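Local coordinates for protein haloacid delahogenase-like family hydrolase (Xanthomonas campestris pv. campestris, PDB 2PKE) that probably acts as a magnesium-dependent phosphatase of the haloacid dehalogenase superfamily, at residues Gly10-Phe18 / Trp236-Ala247; Tyr31-Leu42 / Ala72-Ala83. All blocks are in the same frame, centred on the assembly; numbering follows the deposited sequence.

Interaction 1 (Gly10-Phe18 / Trp236-Ala247)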
# COMPACT_ATOMS: atom_id res chain seq x y z
N GLY A 10 19.56 25.54 -16.76
CA GLY A 10 20.76 24.99 -17.37
C GLY A 10 20.77 23.50 -17.60
O GLY A 10 21.82 22.97 -17.96
N GLN A 11 19.64 22.82 -17.32
CA GLN A 11 19.46 21.39 -17.64
C GLN A 11 18.00 21.15 -18.03
O GLN A 11 17.11 21.91 -17.64
CB GLN A 11 19.86 20.48 -16.46
CG GLN A 11 18.89 20.48 -15.30
CD GLN A 11 19.47 19.84 -14.06
OE1 GLN A 11 20.48 20.31 -13.53
NE2 GLN A 11 18.85 18.75 -13.57
N ALA A 12 17.75 20.09 -18.79
CA ALA A 12 16.40 19.80 -19.30
C ALA A 12 15.72 18.75 -18.41
O ALA A 12 14.63 19.00 -17.90
CB ALA A 12 16.43 19.34 -20.75
N ILE A 13 16.39 17.63 -18.14
CA ILE A 13 15.81 16.62 -17.25
C ILE A 13 15.93 17.11 -15.79
O ILE A 13 16.96 17.63 -15.39
CB ILE A 13 16.52 15.24 -17.43
CG1 ILE A 13 16.28 14.63 -18.81
CG2 ILE A 13 16.19 14.23 -16.26
CD1 ILE A 13 14.88 14.54 -19.21
N GLN A 14 14.87 16.98 -15.00
CA GLN A 14 14.89 17.45 -13.62
C GLN A 14 14.69 16.34 -12.60
O GLN A 14 15.01 16.54 -11.43
CB GLN A 14 13.78 18.49 -13.42
CG GLN A 14 13.86 19.72 -14.32
CD GLN A 14 14.99 20.62 -13.98
OE1 GLN A 14 15.51 20.58 -12.86
NE2 GLN A 14 15.38 21.48 -14.94
N LEU A 15 14.17 15.18 -13.01
CA LEU A 15 13.78 14.16 -12.08
C LEU A 15 14.12 12.79 -12.65
O LEU A 15 13.86 12.52 -13.79
CB LEU A 15 12.29 14.24 -11.77
CG LEU A 15 11.71 13.22 -10.80
CD1 LEU A 15 12.25 13.33 -9.35
CD2 LEU A 15 10.16 13.30 -10.77
N VAL A 16 14.74 11.95 -11.84
CA VAL A 16 15.06 10.61 -12.27
C VAL A 16 14.33 9.65 -11.34
O VAL A 16 14.50 9.70 -10.12
CB VAL A 16 16.55 10.35 -12.28
CG1 VAL A 16 16.82 8.93 -12.77
CG2 VAL A 16 17.28 11.39 -13.14
N GLY A 17 13.52 8.78 -11.92
CA GLY A 17 12.78 7.82 -11.18
C GLY A 17 13.49 6.50 -11.27
O GLY A 17 14.12 6.22 -12.28
N PHE A 18 13.42 5.70 -10.20
CA PHE A 18 14.02 4.40 -10.16
C PHE A 18 12.97 3.39 -9.79
O PHE A 18 12.24 3.58 -8.80
CB PHE A 18 15.13 4.34 -9.10
CG PHE A 18 16.30 5.22 -9.40
CD1 PHE A 18 16.29 6.56 -9.09
CD2 PHE A 18 17.42 4.70 -10.03
CE1 PHE A 18 17.39 7.37 -9.39
CE2 PHE A 18 18.50 5.50 -10.30
CZ PHE A 18 18.47 6.84 -9.97
N TRP A 236 24.35 4.21 -15.59
CA TRP A 236 23.15 5.01 -15.48
C TRP A 236 23.42 6.52 -15.48
O TRP A 236 22.67 7.25 -16.10
CB TRP A 236 22.36 4.68 -14.20
CG TRP A 236 21.70 3.33 -14.13
CD1 TRP A 236 21.44 2.50 -15.16
CD2 TRP A 236 21.13 2.72 -12.97
NE1 TRP A 236 20.78 1.37 -14.71
CE2 TRP A 236 20.59 1.47 -13.37
CE3 TRP A 236 21.13 3.06 -11.60
CZ2 TRP A 236 19.98 0.60 -12.46
CZ3 TRP A 236 20.54 2.19 -10.70
CH2 TRP A 236 19.95 0.98 -11.13
N PRO A 237 24.42 7.00 -14.70
CA PRO A 237 24.64 8.45 -14.64
C PRO A 237 24.98 9.04 -16.02
O PRO A 237 24.37 10.05 -16.42
CB PRO A 237 25.79 8.58 -13.61
CG PRO A 237 25.73 7.31 -12.80
CD PRO A 237 25.34 6.28 -13.78
N ALA A 238 25.85 8.37 -16.77
CA ALA A 238 26.18 8.78 -18.16
C ALA A 238 24.94 8.80 -19.07
O ALA A 238 24.77 9.69 -19.90
CB ALA A 238 27.28 7.85 -18.76
N ALA A 239 24.08 7.82 -18.89
CA ALA A 239 22.85 7.68 -19.69
C ALA A 239 21.90 8.80 -19.37
O ALA A 239 21.33 9.37 -20.28
CB ALA A 239 22.18 6.28 -19.48
N VAL A 240 21.79 9.17 -18.10
CA VAL A 240 20.92 10.28 -17.68
C VAL A 240 21.41 11.58 -18.34
O VAL A 240 20.60 12.35 -18.90
CB VAL A 240 20.85 10.44 -16.13
CG1 VAL A 240 20.19 11.87 -15.72
CG2 VAL A 240 20.09 9.27 -15.54
N ARG A 241 22.72 11.78 -18.30
CA ARG A 241 23.34 12.96 -18.86
C ARG A 241 23.11 13.03 -20.37
O ARG A 241 22.92 14.12 -20.89
CB ARG A 241 24.83 12.95 -18.63
CG ARG A 241 25.22 13.31 -17.27
CD ARG A 241 26.72 13.19 -17.06
NE ARG A 241 26.88 12.92 -15.66
CZ ARG A 241 27.44 11.84 -15.14
NH1 ARG A 241 28.06 10.92 -15.90
NH2 ARG A 241 27.44 11.73 -13.81
N ALA A 242 23.17 11.88 -21.04
CA ALA A 242 23.02 11.82 -22.48
C ALA A 242 21.58 12.15 -22.85
O ALA A 242 21.35 12.88 -23.81
CB ALA A 242 23.43 10.39 -23.04
N LEU A 243 20.64 11.60 -22.08
CA LEU A 243 19.21 11.88 -22.27
C LEU A 243 18.92 13.34 -22.02
O LEU A 243 18.17 13.96 -22.78
CB LEU A 243 18.35 10.96 -21.43
CG LEU A 243 18.33 9.49 -21.97
CD1 LEU A 243 17.70 8.56 -20.87
CD2 LEU A 243 17.62 9.40 -23.30
N ASP A 244 19.53 13.90 -20.98
CA ASP A 244 19.39 15.29 -20.69
C ASP A 244 19.90 16.16 -21.81
O ASP A 244 19.29 17.16 -22.12
CB ASP A 244 20.11 15.60 -19.40
CG ASP A 244 19.86 17.02 -18.90
OD1 ASP A 244 19.12 17.81 -19.50
OD2 ASP A 244 20.45 17.34 -17.87
N ALA A 245 21.01 15.79 -22.42
CA ALA A 245 21.57 16.57 -23.53
C ALA A 245 20.59 16.60 -24.71
O ALA A 245 20.31 17.65 -25.25
CB ALA A 245 22.90 16.03 -23.95
N GLN A 246 20.06 15.44 -25.06
CA GLN A 246 19.07 15.26 -26.14
C GLN A 246 17.82 16.08 -25.87
O GLN A 246 17.30 16.80 -26.74
CB GLN A 246 18.75 13.76 -26.22
CG GLN A 246 17.81 13.33 -27.36
CD GLN A 246 17.66 11.78 -27.50
OE1 GLN A 246 18.42 11.00 -26.93
NE2 GLN A 246 16.62 11.36 -28.24
N ALA A 247 17.34 16.01 -24.63
CA ALA A 247 16.12 16.74 -24.21
C ALA A 247 16.28 18.26 -24.37
O ALA A 247 15.37 19.00 -24.83
CB ALA A 247 15.79 16.38 -22.73

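Interaction 2 (Tyr31-Leu42 / Ala72-Ala83)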
# COMPACT_ATOMS: atom_id res chain seq x y z
N TYR A 31 11.61 -14.76 -5.47
CA TYR A 31 10.39 -15.25 -6.02
C TYR A 31 10.63 -16.59 -6.75
O TYR A 31 9.80 -17.49 -6.71
CB TYR A 31 9.78 -14.21 -6.93
CG TYR A 31 9.09 -13.11 -6.18
CD1 TYR A 31 7.86 -13.33 -5.60
CD2 TYR A 31 9.65 -11.85 -6.06
CE1 TYR A 31 7.19 -12.30 -4.89
CE2 TYR A 31 9.00 -10.85 -5.37
CZ TYR A 31 7.76 -11.09 -4.80
OH TYR A 31 7.14 -10.10 -4.14
N ARG A 32 11.75 -16.73 -7.43
CA ARG A 32 12.05 -18.01 -8.07
C ARG A 32 12.26 -19.12 -7.05
O ARG A 32 11.92 -20.30 -7.28
CB ARG A 32 13.27 -17.87 -8.98
CG ARG A 32 12.95 -17.23 -10.30
CD ARG A 32 14.22 -16.90 -11.06
NE ARG A 32 14.13 -17.28 -12.47
CZ ARG A 32 13.37 -16.66 -13.38
NH1 ARG A 32 12.61 -15.61 -13.04
NH2 ARG A 32 13.38 -17.09 -14.64
N THR A 33 12.86 -18.76 -5.91
CA THR A 33 13.03 -19.72 -4.80
C THR A 33 11.69 -20.16 -4.24
O THR A 33 11.47 -21.35 -3.96
CB THR A 33 13.85 -19.10 -3.67
OG1 THR A 33 15.16 -18.82 -4.17
CG2 THR A 33 13.94 -20.05 -2.49
N ALA A 34 10.80 -19.18 -4.10
CA ALA A 34 9.42 -19.41 -3.68
C ALA A 34 8.71 -20.43 -4.58
O ALA A 34 8.03 -21.32 -4.10
CB ALA A 34 8.65 -18.08 -3.68
N GLU A 35 8.91 -20.27 -5.88
CA GLU A 35 8.29 -21.10 -6.89
C GLU A 35 8.85 -22.51 -6.89
O GLU A 35 8.11 -23.47 -7.04
CB GLU A 35 8.50 -20.46 -8.26
CG GLU A 35 7.44 -20.79 -9.30
CD GLU A 35 7.20 -19.65 -10.30
OE1 GLU A 35 7.87 -18.58 -10.18
OE2 GLU A 35 6.34 -19.82 -11.21
N ALA A 36 10.17 -22.63 -6.72
CA ALA A 36 10.84 -23.94 -6.61
C ALA A 36 10.49 -24.64 -5.32
O ALA A 36 10.42 -25.86 -5.29
CB ALA A 36 12.37 -23.79 -6.74
N ASP A 37 10.29 -23.90 -4.23
CA ASP A 37 9.84 -24.53 -2.96
C ASP A 37 8.40 -25.00 -3.11
O ASP A 37 8.07 -26.10 -2.66
CB ASP A 37 9.95 -23.58 -1.76
CG ASP A 37 11.39 -23.27 -1.37
OD1 ASP A 37 12.26 -24.16 -1.50
OD2 ASP A 37 11.65 -22.13 -0.94
N PHE A 38 7.55 -24.18 -3.75
CA PHE A 38 6.17 -24.55 -4.10
C PHE A 38 6.12 -25.88 -4.87
O PHE A 38 5.48 -26.83 -4.45
CB PHE A 38 5.53 -23.42 -4.90
CG PHE A 38 4.14 -23.69 -5.38
CD1 PHE A 38 3.10 -23.89 -4.49
CD2 PHE A 38 3.84 -23.69 -6.73
CE1 PHE A 38 1.80 -24.10 -4.94
CE2 PHE A 38 2.53 -23.93 -7.17
CZ PHE A 38 1.53 -24.13 -6.26
N GLU A 39 6.86 -25.94 -5.97
CA GLU A 39 6.98 -27.14 -6.80
C GLU A 39 7.49 -28.34 -5.99
O GLU A 39 6.98 -29.45 -6.14
CB GLU A 39 7.90 -26.82 -8.00
CG GLU A 39 8.35 -27.99 -8.88
N ALA A 40 8.45 -28.10 -5.10
CA ALA A 40 8.97 -29.14 -4.19
C ALA A 40 7.87 -29.65 -3.27
O ALA A 40 7.74 -30.84 -3.08
CB ALA A 40 10.15 -28.65 -3.40
N ILE A 41 7.05 -28.76 -2.71
CA ILE A 41 5.86 -29.24 -1.94
C ILE A 41 4.91 -30.11 -2.79
O ILE A 41 4.50 -31.24 -2.40
CB ILE A 41 5.04 -28.08 -1.32
CG1 ILE A 41 5.89 -27.34 -0.29
CG2 ILE A 41 3.80 -28.61 -0.65
CD1 ILE A 41 5.43 -26.00 -0.03
N LEU A 42 4.56 -29.59 -3.97
CA LEU A 42 3.67 -30.32 -4.89
C LEU A 42 4.25 -31.67 -5.33
O LEU A 42 3.51 -32.64 -5.55
CB LEU A 42 3.33 -29.46 -6.12
CG LEU A 42 2.35 -28.28 -5.94
CD1 LEU A 42 2.20 -27.60 -7.25
CD2 LEU A 42 0.99 -28.76 -5.44
N ALA A 72 3.85 -10.40 -2.63
CA ALA A 72 4.01 -11.76 -2.04
C ALA A 72 2.79 -12.28 -1.30
O ALA A 72 2.56 -13.47 -1.23
CB ALA A 72 5.20 -11.76 -1.09
N LYS A 73 2.01 -11.40 -0.70
CA LYS A 73 0.84 -11.86 0.05
C LYS A 73 -0.21 -12.52 -0.85
O LYS A 73 -0.71 -13.62 -0.55
CB LYS A 73 0.28 -10.71 0.89
CG LYS A 73 -0.11 -11.14 2.28
CD LYS A 73 0.22 -10.11 3.35
CE LYS A 73 -0.23 -8.74 3.03
NZ LYS A 73 0.12 -7.90 4.21
N GLY A 74 -0.52 -11.87 -1.96
CA GLY A 74 -1.44 -12.42 -2.95
C GLY A 74 -0.84 -13.63 -3.62
O GLY A 74 -1.54 -14.58 -3.93
N MSE A 75 0.47 -13.61 -3.82
CA MSE A 75 1.18 -14.75 -4.40
C MSE A 75 0.92 -16.02 -3.56
O MSE A 75 0.65 -17.10 -4.13
CB MSE A 75 2.68 -14.49 -4.42
CG MSE A 75 3.53 -15.57 -5.15
SE MSE A 75 5.31 -15.73 -4.47
CE MSE A 75 5.13 -15.99 -2.55
N THR A 76 1.04 -15.89 -2.23
CA THR A 76 0.81 -17.02 -1.31
C THR A 76 -0.59 -17.60 -1.36
O THR A 76 -0.76 -18.83 -1.43
CB THR A 76 1.11 -16.63 0.10
OG1 THR A 76 2.47 -16.16 0.13
CG2 THR A 76 0.96 -17.82 1.04
N LEU A 77 -1.57 -16.71 -1.37
CA LEU A 77 -2.98 -17.11 -1.49
C LEU A 77 -3.28 -17.75 -2.86
O LEU A 77 -4.04 -18.73 -2.93
CB LEU A 77 -3.88 -15.91 -1.27
CG LEU A 77 -3.92 -15.43 0.18
CD1 LEU A 77 -4.53 -14.03 0.15
CD2 LEU A 77 -4.66 -16.40 1.17
N SER A 78 -2.67 -17.23 -3.92
CA SER A 78 -2.83 -17.88 -5.24
C SER A 78 -2.15 -19.27 -5.26
O SER A 78 -2.65 -20.18 -5.89
CB SER A 78 -2.28 -16.98 -6.32
OG SER A 78 -3.03 -15.76 -6.42
N MSE A 79 -1.01 -19.42 -4.59
CA MSE A 79 -0.34 -20.72 -4.47
C MSE A 79 -1.19 -21.68 -3.71
O MSE A 79 -1.17 -22.84 -4.02
CB MSE A 79 1.01 -20.60 -3.78
CG MSE A 79 2.09 -19.99 -4.64
SE MSE A 79 3.78 -19.97 -3.69
CE MSE A 79 4.85 -19.69 -5.29
N ILE A 80 -1.87 -21.25 -2.66
CA ILE A 80 -2.67 -22.17 -1.85
C ILE A 80 -3.80 -22.70 -2.76
O ILE A 80 -4.05 -23.94 -2.87
CB ILE A 80 -3.23 -21.50 -0.53
CG1 ILE A 80 -2.11 -21.33 0.52
CG2 ILE A 80 -4.39 -22.35 0.04
CD1 ILE A 80 -2.32 -20.19 1.55
N GLU A 81 -4.44 -21.76 -3.42
CA GLU A 81 -5.57 -22.05 -4.31
C GLU A 81 -5.14 -22.99 -5.44
O GLU A 81 -5.82 -23.95 -5.76
CB GLU A 81 -6.11 -20.72 -4.80
CG GLU A 81 -7.53 -20.72 -5.26
CD GLU A 81 -8.17 -19.34 -5.11
OE1 GLU A 81 -7.58 -18.33 -5.57
OE2 GLU A 81 -9.27 -19.27 -4.52
N THR A 82 -3.99 -22.71 -6.03
CA THR A 82 -3.44 -23.57 -7.09
C THR A 82 -3.12 -24.99 -6.62
O THR A 82 -3.39 -25.97 -7.35
CB THR A 82 -2.15 -22.98 -7.63
OG1 THR A 82 -2.34 -21.62 -8.05
CG2 THR A 82 -1.67 -23.78 -8.82
N ALA A 83 -2.51 -25.13 -5.43
CA ALA A 83 -2.17 -26.47 -4.87
C ALA A 83 -3.38 -27.31 -4.58
O ALA A 83 -3.38 -28.54 -4.81
CB ALA A 83 -1.33 -26.33 -3.60

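Interaction 1 (Gly10-Phe18 / Trp236-Ala247)
In the Rossmann-like core of this HAD-family protein, the C-terminal helix packs over the central strand 15-18 and the loop that leads into it. Asp244 makes the polar half of the contact. Its OD1 accepts two backbone N-H groups in a row: Ala12 N at 2.8 Å and Ile13 N at 3.1 Å. The first arrives on the syn side, close to the carboxylate plane. The second comes from above that plane and is straighter, with an N-H...O angle of 162°. The other oxygen, OD2, bonds to the hydroxyl of Tyr128. Two backbone donors and a phenol therefore fix the carboxylate of this buried aspartate, which would probably favour its ionised form. CG of Asp244 lies anti to the backbone N (chi1 -172°), which carries the group off the helix to the loop.

Apolar contacts flank this grip. Ala12 CB meets Ala247 CB at 3.6 Å, and Ile13 lays CG1 against Asp244 CA at 3.7 Å. Farther along, Val16 CG2 and Val240 CG1 touch tip to tip at 3.9 Å. At the start of the helix, Trp236 CE3 comes to the edge of the Phe18 ring, 3.8 Å from CE2. The two rings are inclined at 56°.

Trp236 NE1 bonds to Thr206 OG1, and Ile124 of helix 117-125 touches Val16, Phe18 and Trp236. Trp202 of strand 202-205 packs on Ile13 and Ala247, and Ile185 of strand 182-186 lies against both aromatic residues.

Interaction 2 (Tyr31-Leu42 / Ala72-Ala83)
Phe38 and selenomethionine Met79 meet at the middle of this helix pair. Met79 CG sits over one face of the Phe38 ring, 4.2 Å from its centroid, as a CH-pi contact. Met79 SE is oblique to the same ring, a Met-aromatic contact. Leu42 CG, from the ring's own helix, lies over the opposite face, so the ring is sandwiched between Leu42 and Met79. Phe38 CG is anti to the backbone N (chi1 177°), and this sends the ring across to helix 72-83. Its CE1 edge comes 3.4 Å from Met79 O, and CZ lies against Thr82 CB.

Met79 CE, at the end of a chain extended beyond CG, ends 3.8 Å from Ala34 O. One turn earlier, selenomethionine Met75 places SE at the edge of the Tyr31 ring, in its plane and 3.7 Å from CD1, a second Met-aromatic contact. Tyr31 OH reaches past it to the start of the partner helix, 4.0 Å from Ala72 CB. Leu42 CD2 meets Ala83 CB at the far end, at 3.8 Å.

No hydrogen bond joins the segments. Thr82 OG1 is tied back to Ser78 O at 2.6 Å, leaving CB and CG2 beside Phe38. Helix 57-68 touches Glu35 and Thr82, while helix 93-107 packs on Ala34. Glu81 makes a salt bridge to Arg104 of the second subunit.

The two helices run nearly parallel, 23° apart. They belong to an all-helical bundle consistent with a HAD cap domain, and the side chain of Tyr31 lies about 9 Å from the bound magnesium.

In the fold
Both contacts are largely buried, but they belong to different parts of the chain. Their centres are 40 Å apart, on opposite sides of the chain's centre. Interaction 1 joins a helix to the central strand region of the parallel sheet and mixes a buried carboxylate with aliphatic contacts and one aromatic pair. Interaction 2 joins two helices by side-chain packing, built on two selenomethionines and two aromatic rings, with no hydrogen bond across. The magnesium site, with Asp19, Asp21 and Asn187, lies between them: Asp19 directly follows strand 15-18, and helix 28-42 comes next. The second subunit reaches residues of interaction 2 but touches neither segment of interaction 1.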